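Cytochrome P450 268A2 Cyp268A2 (Mycobacterium marinum, PDB 6BLD) is a cytochrome P450, a largely helical haem protein that holds protoporphyrin IX containing iron and, in this model, (3E,5E)-6,10-dimethylundeca-3,5,9-trien-2-one. Local coordinates at residues 119-124 against 371-376; 298-303 against 357-362. All coordinates share one frame; numbering follows the deposited sequence.

Contact 1 (119-124 against 371-376); sequences AAFTPR and FCLGAH. With HEM (protoporphyrin IX containing Fe), chain B.
F121 and L373 meet at the tight end of this contact. The branch carbon of the leucine lies over one face of the phenylalanine, toward its rim, with L373 CG 3.9 Å from the centroid of the F121 ring and 27° off the ring normal, a CH-pi contact in which the two side chains cross at about a right angle. With CG of F121 anti to the carbonyl carbon (chi1 -68°), the ring points at the 371-376 segment and ends near the haem, with F121 CE1 3.7 Å from the haem methyl carbon CMB. The glycine G374 brings its CA close to both the F121 ring and the porphyrin, while L373 CB rests on the porphyrin from the same turn. This is the cysteine loop of the P450 fold: a type I turn from C372 to A375 leads into helix 375-392, and C372 directs its sulfur at the metal, with C372 SG 2.7 Å from the haem iron, on the side where the family carries its thiolate ligand. R114 of helix 109-117 holds F371 O by a hydrogen bond, and L231 of helix 231-237 also packs on F121. Between the hydrophobic end and the surface the link becomes polar and indirect. No hydrogen bond joins the two segments directly, but one water donates to both F121 O (2.9 Å) and L373 O (3.0 Å). Farther out, at the solvent side, P123 CG sits over the middle of the H376 ring, 3.6 Å from its centroid and 10° off the normal. The same imidazole turns an edge to the backbone, with H376 CD2 3.4 Å from F121 O. T122, turned away from H376, is the N-cap of helix 123-147; its OG1 accepts from Q125 N.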
ATOM      1  N   ALA A 119      11.210 -15.654   3.879  1.00 28.00           N
ATOM      2  CA  ALA A 119      10.862 -17.058   3.680  1.00 29.91           C
ATOM      3  C   ALA A 119       9.367 -17.307   3.843  1.00 30.60           C
ATOM      4  O   ALA A 119       8.817 -18.200   3.190  1.00 30.74           O
ATOM      5  CB  ALA A 119      11.652 -17.938   4.648  1.00 30.83           C
ATOM      6  N   ALA A 120       8.696 -16.535   4.694  1.00 31.00           N
ATOM      7  CA  ALA A 120       7.281 -16.754   4.971  1.00 31.05           C
ATOM      8  C   ALA A 120       6.362 -16.236   3.872  1.00 30.42           C
ATOM      9  O   ALA A 120       5.144 -16.417   3.974  1.00 30.65           O
ATOM     10  CB  ALA A 120       6.902 -16.103   6.304  1.00 30.91           C
ATOM     11  N   PHE A 121       6.902 -15.610   2.828  1.00 28.56           N
ATOM     12  CA  PHE A 121       6.091 -14.996   1.786  1.00 27.36           C
ATOM     13  C   PHE A 121       6.209 -15.687   0.435  1.00 28.15           C
ATOM     14  O   PHE A 121       5.568 -15.245  -0.524  1.00 27.67           O
ATOM     15  CB  PHE A 121       6.467 -13.519   1.630  1.00 26.24           C
ATOM     16  CG  PHE A 121       6.097 -12.674   2.809  1.00 26.08           C
ATOM     17  CD1 PHE A 121       4.801 -12.217   2.970  1.00 25.59           C
ATOM     18  CD2 PHE A 121       7.045 -12.337   3.758  1.00 26.38           C
ATOM     19  CE1 PHE A 121       4.456 -11.437   4.055  1.00 25.24           C
ATOM     20  CE2 PHE A 121       6.709 -11.554   4.842  1.00 26.04           C
ATOM     21  CZ  PHE A 121       5.411 -11.105   4.993  1.00 25.36           C
ATOM     22  N   THR A 122       7.010 -16.742   0.331  1.00 29.40           N
ATOM     23  CA  THR A 122       7.170 -17.432  -0.939  1.00 30.16           C
ATOM     24  C   THR A 122       5.839 -18.048  -1.373  1.00 31.67           C
ATOM     25  O   THR A 122       4.968 -18.313  -0.537  1.00 31.84           O
ATOM     26  CB  THR A 122       8.237 -18.518  -0.823  1.00 30.18           C
ATOM     27  OG1 THR A 122       7.830 -19.485   0.152  1.00 30.65           O
ATOM     28  CG2 THR A 122       9.569 -17.909  -0.403  1.00 29.57           C
ATOM     29  N   PRO A 123       5.645 -18.265  -2.677  1.00 32.92           N
ATOM     30  CA  PRO A 123       4.409 -18.927  -3.129  1.00 34.21           C
ATOM     31  C   PRO A 123       4.166 -20.271  -2.463  1.00 36.68           C
ATOM     32  O   PRO A 123       3.010 -20.624  -2.200  1.00 36.48           O
ATOM     33  CB  PRO A 123       4.629 -19.070  -4.642  1.00 33.90           C
ATOM     34  CG  PRO A 123       5.562 -17.968  -4.993  1.00 32.99           C
ATOM     35  CD  PRO A 123       6.474 -17.807  -3.807  1.00 32.88           C
ATOM     36  N   ARG A 124       5.228 -21.030  -2.179  1.00 38.95           N
ATOM     37  CA  ARG A 124       5.068 -22.307  -1.488  1.00 41.00           C
ATOM     38  C   ARG A 124       4.495 -22.107  -0.091  1.00 40.37           C
ATOM     39  O   ARG A 124       3.567 -22.812   0.320  1.00 40.87           O
ATOM     40  CB  ARG A 124       6.409 -23.039  -1.415  1.00 43.72           C
ATOM     41  CG  ARG A 124       6.866 -23.664  -2.724  1.00 46.29           C
ATOM     42  CD  ARG A 124       8.329 -24.085  -2.655  1.00 49.27           C
ATOM     43  NE  ARG A 124       9.223 -22.943  -2.475  1.00 50.50           N
ATOM     44  CZ  ARG A 124       9.858 -22.660  -1.342  1.00 51.91           C
ATOM     45  NH1 ARG A 124       9.701 -23.439  -0.279  1.00 53.13           N
ATOM     46  NH2 ARG A 124      10.652 -21.601  -1.270  1.00 51.59           N
ATOM     47  N   PHE A 371      10.340  -4.837  -4.491  1.00 18.08           N
ATOM     48  CA  PHE A 371       9.046  -5.350  -4.930  1.00 17.75           C
ATOM     49  C   PHE A 371       8.280  -5.954  -3.762  1.00 17.09           C
ATOM     50  O   PHE A 371       8.867  -6.570  -2.866  1.00 17.19           O
ATOM     51  CB  PHE A 371       9.218  -6.392  -6.033  1.00 18.03           C
ATOM     52  CG  PHE A 371       7.916  -6.854  -6.630  1.00 18.55           C
ATOM     53  CD1 PHE A 371       7.263  -6.081  -7.578  1.00 18.74           C
ATOM     54  CD2 PHE A 371       7.337  -8.049  -6.232  1.00 18.80           C
ATOM     55  CE1 PHE A 371       6.064  -6.497  -8.127  1.00 18.99           C
ATOM     56  CE2 PHE A 371       6.135  -8.468  -6.777  1.00 19.37           C
ATOM     57  CZ  PHE A 371       5.498  -7.692  -7.725  1.00 19.28           C
ATOM     58  N   CYS A 372       6.959  -5.780  -3.793  1.00 16.76           N
ATOM     59  CA  CYS A 372       6.101  -6.033  -2.641  1.00 16.88           C
ATOM     60  C   CYS A 372       6.354  -7.403  -2.039  1.00 17.39           C
ATOM     61  O   CYS A 372       6.221  -8.426  -2.715  1.00 15.03           O
ATOM     62  CB  CYS A 372       4.636  -5.910  -3.052  1.00 17.28           C
ATOM     63  SG  CYS A 372       3.499  -6.687  -1.895  1.00 17.39           S
ATOM     64  N   LEU A 373       6.723  -7.413  -0.759  1.00 16.88           N
ATOM     65  CA  LEU A 373       7.011  -8.669  -0.079  1.00 16.99           C
ATOM     66  C   LEU A 373       5.774  -9.550   0.066  1.00 16.75           C
ATOM     67  O   LEU A 373       5.889 -10.781   0.044  1.00 16.78           O
ATOM     68  CB  LEU A 373       7.599  -8.359   1.304  1.00 16.73           C
ATOM     69  CG  LEU A 373       8.216  -9.475   2.146  1.00 15.98           C
ATOM     70  CD1 LEU A 373       8.945 -10.521   1.299  1.00 17.06           C
ATOM     71  CD2 LEU A 373       9.128  -8.913   3.229  1.00 16.92           C
ATOM     72  N   GLY A 374       4.597  -8.951   0.214  1.00 16.08           N
ATOM     73  CA  GLY A 374       3.409  -9.737   0.433  1.00 16.70           C
ATOM     74  C   GLY A 374       2.510  -9.877  -0.779  1.00 16.73           C
ATOM     75  O   GLY A 374       1.288 -10.022  -0.645  1.00 17.27           O
ATOM     76  N   ALA A 375       3.105  -9.835  -1.972  1.00 16.58           N
ATOM     77  CA  ALA A 375       2.319  -9.893  -3.200  1.00 16.79           C
ATOM     78  C   ALA A 375       1.552 -11.204  -3.300  1.00 18.11           C
ATOM     79  O   ALA A 375       0.343 -11.213  -3.558  1.00 18.15           O
ATOM     80  CB  ALA A 375       3.231  -9.700  -4.412  1.00 16.73           C
ATOM     81  N   HIS A 376       2.238 -12.329  -3.083  1.00 18.97           N
ATOM     82  CA  HIS A 376       1.562 -13.621  -3.137  1.00 19.64           C
ATOM     83  C   HIS A 376       0.526 -13.745  -2.028  1.00 18.93           C
ATOM     84  O   HIS A 376      -0.558 -14.302  -2.239  1.00 19.84           O
ATOM     85  CB  HIS A 376       2.583 -14.754  -3.048  1.00 21.55           C
ATOM     86  CG  HIS A 376       3.723 -14.615  -4.007  1.00 22.73           C
ATOM     87  ND1 HIS A 376       3.548 -14.621  -5.375  1.00 23.33           N
ATOM     88  CD2 HIS A 376       5.051 -14.460  -3.798  1.00 23.11           C
ATOM     89  CE1 HIS A 376       4.722 -14.479  -5.966  1.00 23.44           C
ATOM     90  NE2 HIS A 376       5.650 -14.378  -5.032  1.00 23.38           N
TER
HETATM   91  CHA HEM B 501       6.405  -3.119  -0.498  1.00 15.32           C
HETATM   92  CHB HEM B 501       4.405  -6.057   2.810  1.00 17.85           C
HETATM   93  CHC HEM B 501       0.257  -6.080   0.282  1.00 18.15           C
HETATM   94  CHD HEM B 501       2.026  -2.485  -2.476  1.00 16.18           C
HETATM   95  C1A HEM B 501       6.235  -3.918   0.613  1.00 15.96           C
HETATM   96  C2A HEM B 501       7.231  -4.207   1.626  1.00 15.91           C
HETATM   97  C3A HEM B 501       6.682  -5.016   2.534  1.00 16.82           C
HETATM   98  C4A HEM B 501       5.312  -5.271   2.137  1.00 17.04           C
HETATM   99  CMA HEM B 501       7.382  -5.582   3.789  1.00 16.78           C
HETATM  100  CAA HEM B 501       8.681  -3.677   1.641  1.00 15.36           C
HETATM  101  CBA HEM B 501       9.530  -4.564   0.735  1.00 14.90           C
HETATM  102  CGA HEM B 501      10.907  -3.973   0.574  1.00 14.65           C
HETATM  103  O1A HEM B 501      11.835  -4.718   0.163  1.00 14.60           O
HETATM  104  O2A HEM B 501      11.080  -2.760   0.863  1.00 14.41           O
HETATM  105  C1B HEM B 501       3.133  -6.373   2.384  1.00 18.06           C
HETATM  106  C2B HEM B 501       2.267  -7.364   2.980  1.00 18.76           C
HETATM  107  C3B HEM B 501       1.123  -7.392   2.299  1.00 19.08           C
HETATM  108  C4B HEM B 501       1.210  -6.402   1.231  1.00 18.16           C
HETATM  109  CMB HEM B 501       2.604  -8.255   4.196  1.00 18.98           C
HETATM  110  CAB HEM B 501      -0.040  -8.344   2.667  1.00 20.16           C
HETATM  111  CBB HEM B 501      -1.142  -8.463   1.928  1.00 20.97           C
HETATM  112  C1C HEM B 501       0.375  -5.109  -0.695  1.00 17.57           C
HETATM  113  C2C HEM B 501      -0.616  -4.778  -1.704  1.00 17.80           C
HETATM  114  C3C HEM B 501      -0.120  -3.777  -2.456  1.00 17.49           C
HETATM  115  C4C HEM B 501       1.198  -3.456  -1.958  1.00 16.79           C
HETATM  116  CMC HEM B 501      -1.989  -5.482  -1.819  1.00 17.95           C
HETATM  117  CAC HEM B 501      -0.730  -3.040  -3.672  1.00 17.88           C
HETATM  118  CBC HEM B 501      -1.826  -3.450  -4.316  1.00 19.27           C
HETATM  119  C1D HEM B 501       3.369  -2.345  -2.204  1.00 15.61           C
HETATM  120  C2D HEM B 501       4.284  -1.427  -2.847  1.00 14.45           C
HETATM  121  C3D HEM B 501       5.494  -1.596  -2.303  1.00 14.23           C
HETATM  122  C4D HEM B 501       5.389  -2.635  -1.294  1.00 15.10           C
HETATM  123  CMD HEM B 501       3.906  -0.428  -3.964  1.00 13.82           C
HETATM  124  CAD HEM B 501       6.782  -0.831  -2.684  1.00 13.19           C
HETATM  125  CBD HEM B 501       7.353  -1.423  -3.970  1.00 13.27           C
HETATM  126  CGD HEM B 501       8.582  -0.669  -4.409  1.00 14.07           C
HETATM  127  O1D HEM B 501       9.136  -1.007  -5.488  1.00 15.33           O
HETATM  128  O2D HEM B 501       9.008   0.269  -3.689  1.00 12.84           O
HETATM  129  NA  HEM B 501       5.074  -4.585   0.959  1.00 17.15           N
HETATM  130  NB  HEM B 501       2.457  -5.805   1.321  1.00 18.41           N
HETATM  131  NC  HEM B 501       1.467  -4.282  -0.884  1.00 17.67           N
HETATM  132  ND  HEM B 501       4.077  -3.066  -1.265  1.00 16.35           N
HETATM  133 FE   HEM B 501       3.335  -4.600  -0.126  1.00 17.15          FE
HETATM  134  O   HOH W   1       3.867 -12.850  -0.591  1.00 17.08           O

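Contact 2 (298-303 against 357-362)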
ATOM      1  N   VAL A 298      -7.941 -10.724 -10.218  1.00 18.26           N
ATOM      2  CA  VAL A 298      -7.270 -10.149  -9.055  1.00 17.59           C
ATOM      3  C   VAL A 298      -6.245  -9.109  -9.493  1.00 16.99           C
ATOM      4  O   VAL A 298      -6.121  -8.042  -8.880  1.00 16.45           O
ATOM      5  CB  VAL A 298      -6.630 -11.266  -8.208  1.00 17.75           C
ATOM      6  CG1 VAL A 298      -5.545 -10.706  -7.296  1.00 17.10           C
ATOM      7  CG2 VAL A 298      -7.693 -11.988  -7.397  1.00 18.25           C
ATOM      8  N   GLU A 299      -5.507  -9.394 -10.572  1.00 17.17           N
ATOM      9  CA  GLU A 299      -4.488  -8.457 -11.038  1.00 17.33           C
ATOM     10  C   GLU A 299      -5.110  -7.144 -11.498  1.00 17.32           C
ATOM     11  O   GLU A 299      -4.529  -6.070 -11.296  1.00 16.93           O
ATOM     12  CB  GLU A 299      -3.670  -9.087 -12.167  1.00 17.41           C
ATOM     13  CG  GLU A 299      -2.692 -10.151 -11.704  1.00 17.72           C
ATOM     14  CD  GLU A 299      -1.987  -9.771 -10.416  1.00 17.14           C
ATOM     15  OE1 GLU A 299      -1.201  -8.798 -10.419  1.00 16.85           O
ATOM     16  OE2 GLU A 299      -2.223 -10.447  -9.394  1.00 17.24           O
ATOM     17  N   GLU A 300      -6.293  -7.207 -12.117  1.00 17.78           N
ATOM     18  CA  GLU A 300      -6.959  -5.981 -12.543  1.00 17.76           C
ATOM     19  C   GLU A 300      -7.598  -5.249 -11.371  1.00 17.57           C
ATOM     20  O   GLU A 300      -7.623  -4.014 -11.356  1.00 17.55           O
ATOM     21  CB  GLU A 300      -7.997  -6.298 -13.621  1.00 17.93           C
ATOM     22  CG  GLU A 300      -8.838  -5.098 -14.035  1.00 17.97           C
ATOM     23  CD  GLU A 300      -8.192  -4.277 -15.140  1.00 17.97           C
ATOM     24  OE1 GLU A 300      -8.871  -3.397 -15.709  1.00 18.12           O
ATOM     25  OE2 GLU A 300      -7.002  -4.507 -15.439  1.00 17.99           O
ATOM     26  N   LEU A 301      -8.086  -5.981 -10.368  1.00 17.29           N
ATOM     27  CA  LEU A 301      -8.612  -5.330  -9.172  1.00 16.97           C
ATOM     28  C   LEU A 301      -7.517  -4.564  -8.441  1.00 15.75           C
ATOM     29  O   LEU A 301      -7.772  -3.506  -7.858  1.00 15.49           O
ATOM     30  CB  LEU A 301      -9.247  -6.366  -8.247  1.00 16.75           C
ATOM     31  CG  LEU A 301     -10.598  -6.928  -8.693  1.00 18.41           C
ATOM     32  CD1 LEU A 301     -11.095  -7.968  -7.707  1.00 17.86           C
ATOM     33  CD2 LEU A 301     -11.616  -5.812  -8.857  1.00 18.33           C
ATOM     34  N   VAL A 302      -6.293  -5.093  -8.452  1.00 15.52           N
ATOM     35  CA  VAL A 302      -5.157  -4.376  -7.882  1.00 17.34           C
ATOM     36  C   VAL A 302      -4.817  -3.160  -8.729  1.00 17.46           C
ATOM     37  O   VAL A 302      -4.563  -2.070  -8.206  1.00 16.88           O
ATOM     38  CB  VAL A 302      -3.950  -5.320  -7.737  1.00 17.06           C
ATOM     39  CG1 VAL A 302      -2.685  -4.528  -7.457  1.00 14.41           C
ATOM     40  CG2 VAL A 302      -4.193  -6.343  -6.652  1.00 15.08           C
ATOM     41  N   ARG A 303      -4.801  -3.334 -10.051  1.00 18.11           N
ATOM     42  CA  ARG A 303      -4.609  -2.203 -10.951  1.00 17.76           C
ATOM     43  C   ARG A 303      -5.684  -1.143 -10.747  1.00 17.14           C
ATOM     44  O   ARG A 303      -5.391   0.061 -10.722  1.00 14.93           O
ATOM     45  CB  ARG A 303      -4.614  -2.680 -12.410  1.00 18.18           C
ATOM     46  CG  ARG A 303      -4.491  -1.553 -13.429  1.00 18.57           C
ATOM     47  CD  ARG A 303      -4.924  -1.982 -14.838  1.00 18.81           C
ATOM     48  NE  ARG A 303      -6.349  -1.750 -15.078  1.00 18.86           N
ATOM     49  CZ  ARG A 303      -6.924  -0.553 -15.179  1.00 18.26           C
ATOM     50  NH1 ARG A 303      -6.201   0.557 -15.083  1.00 17.43           N
ATOM     51  NH2 ARG A 303      -8.231  -0.465 -15.391  1.00 18.14           N
ATOM     52  N   SER A 357      -4.957  -9.255 -20.187  1.00 23.88           N
ATOM     53  CA  SER A 357      -3.734 -10.040 -20.283  1.00 23.58           C
ATOM     54  C   SER A 357      -2.959  -9.607 -21.522  1.00 23.19           C
ATOM     55  O   SER A 357      -3.479  -9.696 -22.640  1.00 23.84           O
ATOM     56  CB  SER A 357      -4.048 -11.536 -20.336  1.00 24.49           C
ATOM     57  OG  SER A 357      -2.895 -12.305 -20.041  1.00 24.42           O
ATOM     58  N   PRO A 358      -1.715  -9.123 -21.369  1.00 22.47           N
ATOM     59  CA  PRO A 358      -1.013  -8.982 -20.089  1.00 21.20           C
ATOM     60  C   PRO A 358      -1.515  -7.805 -19.259  1.00 19.91           C
ATOM     61  O   PRO A 358      -2.220  -6.941 -19.777  1.00 20.24           O
ATOM     62  CB  PRO A 358       0.437  -8.756 -20.515  1.00 21.49           C
ATOM     63  CG  PRO A 358       0.324  -8.070 -21.828  1.00 22.27           C
ATOM     64  CD  PRO A 358      -0.890  -8.661 -22.500  1.00 22.85           C
ATOM     65  N   ASN A 359      -1.153  -7.784 -17.979  1.00 18.68           N
ATOM     66  CA  ASN A 359      -1.523  -6.704 -17.065  1.00 18.87           C
ATOM     67  C   ASN A 359      -0.260  -6.226 -16.361  1.00 18.88           C
ATOM     68  O   ASN A 359      -0.012  -6.573 -15.199  1.00 19.61           O
ATOM     69  CB  ASN A 359      -2.580  -7.164 -16.060  1.00 18.56           C
ATOM     70  CG  ASN A 359      -3.337  -6.007 -15.442  1.00 18.01           C
ATOM     71  OD1 ASN A 359      -2.904  -4.857 -15.514  1.00 18.17           O
ATOM     72  ND2 ASN A 359      -4.477  -6.306 -14.830  1.00 17.94           N
ATOM     73  N   PRO A 360       0.567  -5.417 -17.040  1.00 18.53           N
ATOM     74  CA  PRO A 360       1.821  -4.923 -16.457  1.00 17.67           C
ATOM     75  C   PRO A 360       1.618  -3.744 -15.507  1.00 16.72           C
ATOM     76  O   PRO A 360       2.321  -2.735 -15.579  1.00 16.62           O
ATOM     77  CB  PRO A 360       2.632  -4.526 -17.694  1.00 18.25           C
ATOM     78  CG  PRO A 360       1.594  -4.065 -18.663  1.00 18.50           C
ATOM     79  CD  PRO A 360       0.360  -4.905 -18.407  1.00 18.79           C
ATOM     80  N   HIS A 361       0.645  -3.874 -14.611  1.00 16.15           N
ATOM     81  CA  HIS A 361       0.343  -2.814 -13.666  1.00 15.71           C
ATOM     82  C   HIS A 361       1.474  -2.657 -12.653  1.00 15.14           C
ATOM     83  O   HIS A 361       2.270  -3.570 -12.418  1.00 15.54           O
ATOM     84  CB  HIS A 361      -0.975  -3.096 -12.945  1.00 16.24           C
ATOM     85  CG  HIS A 361      -0.924  -4.288 -12.039  1.00 16.97           C
ATOM     86  ND1 HIS A 361      -0.437  -4.225 -10.751  1.00 16.53           N
ATOM     87  CD2 HIS A 361      -1.302  -5.574 -12.236  1.00 17.48           C
ATOM     88  CE1 HIS A 361      -0.513  -5.420 -10.195  1.00 16.66           C
ATOM     89  NE2 HIS A 361      -1.035  -6.257 -11.074  1.00 17.14           N
ATOM     90  N   VAL A 362       1.533  -1.471 -12.048  1.00 14.45           N
ATOM     91  CA  VAL A 362       2.539  -1.175 -11.035  1.00 14.05           C
ATOM     92  C   VAL A 362       1.858  -0.983  -9.687  1.00 15.47           C
ATOM     93  O   VAL A 362       2.270  -0.137  -8.885  1.00 15.02           O
ATOM     94  CB  VAL A 362       3.375   0.061 -11.417  1.00 14.85           C
ATOM     95  CG1 VAL A 362       4.336  -0.280 -12.548  1.00 15.58           C
ATOM     96  CG2 VAL A 362       2.474   1.223 -11.805  1.00 14.00           C
TER
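The ExxR motif of P450 helix K, here E300 and R303 on helix 290-305, meets N359 and H361 of the loop that runs on toward the haem-binding cysteine. Within the motif R303 NE forms a salt bridge with E300 OE2 at 2.9 Å, and R303 NH2 reaches E300 OE1 at 3.0 Å from well above the carboxylate plane. R356 also bridges E300 OE2, a second arginine on this glutamate, reminiscent of the E-R-R triad of P450s, while P349 O takes a further hydrogen bond from R303 NH2. The loop touches this network lightly: N359 ND2 gives E300 OE2 a weak bond of 3.2 Å, the amide turned about halfway between coplanar and upright to the carboxylate. N359 OD1 is buried without a polar partner, with R303 CD 3.6 Å away.

The firmer link is made by the preceding residue, E299. H361 NE2 donates to E299 OE1 at 2.6 Å, nearly straight (167°); the oxygen lies in the ring plane, yet is met on its anti side, 29° out of its own carboxylate plane. H361 holds CG between its backbone N and carbonyl carbon (chi1 67°), which turns the imidazole in against the helix, where the backbone N of R303 lies over one face and V302 CG1 is 3.6 Å from H361 CE1. A bond between H361 ND1 and G363 N further fixes the ring's rotation.

The other carboxylate oxygen, E299 OE2, forms a salt bridge with R379 of helix 375-392, the helix on which V298, L301 and V302 also pack; V302 touches the haem as well, and V362, pointing away from helix 290-305, packs on helix 67-75.

Both contacts are partly buried and fasten a loop near the haem, yet they use different chemistry. Contact 1, beside the porphyrin, relies on hydrophobic packing, with a water between backbone carbonyls and a proline-histidine pair near the surface. Contact 2 is built mainly from charged and polar side chains and holds by direct side-chain hydrogen bonds. Helix 375-392 is common ground: it begins in contact 1, and it also packs against helix 290-305 and pairs R379 with E299. Both segments of contact 2 lie between those of contact 1 in the sequence, so contact 2 is nested inside it. Their centres are about 17 Å apart and their nearest atoms about 6 Å.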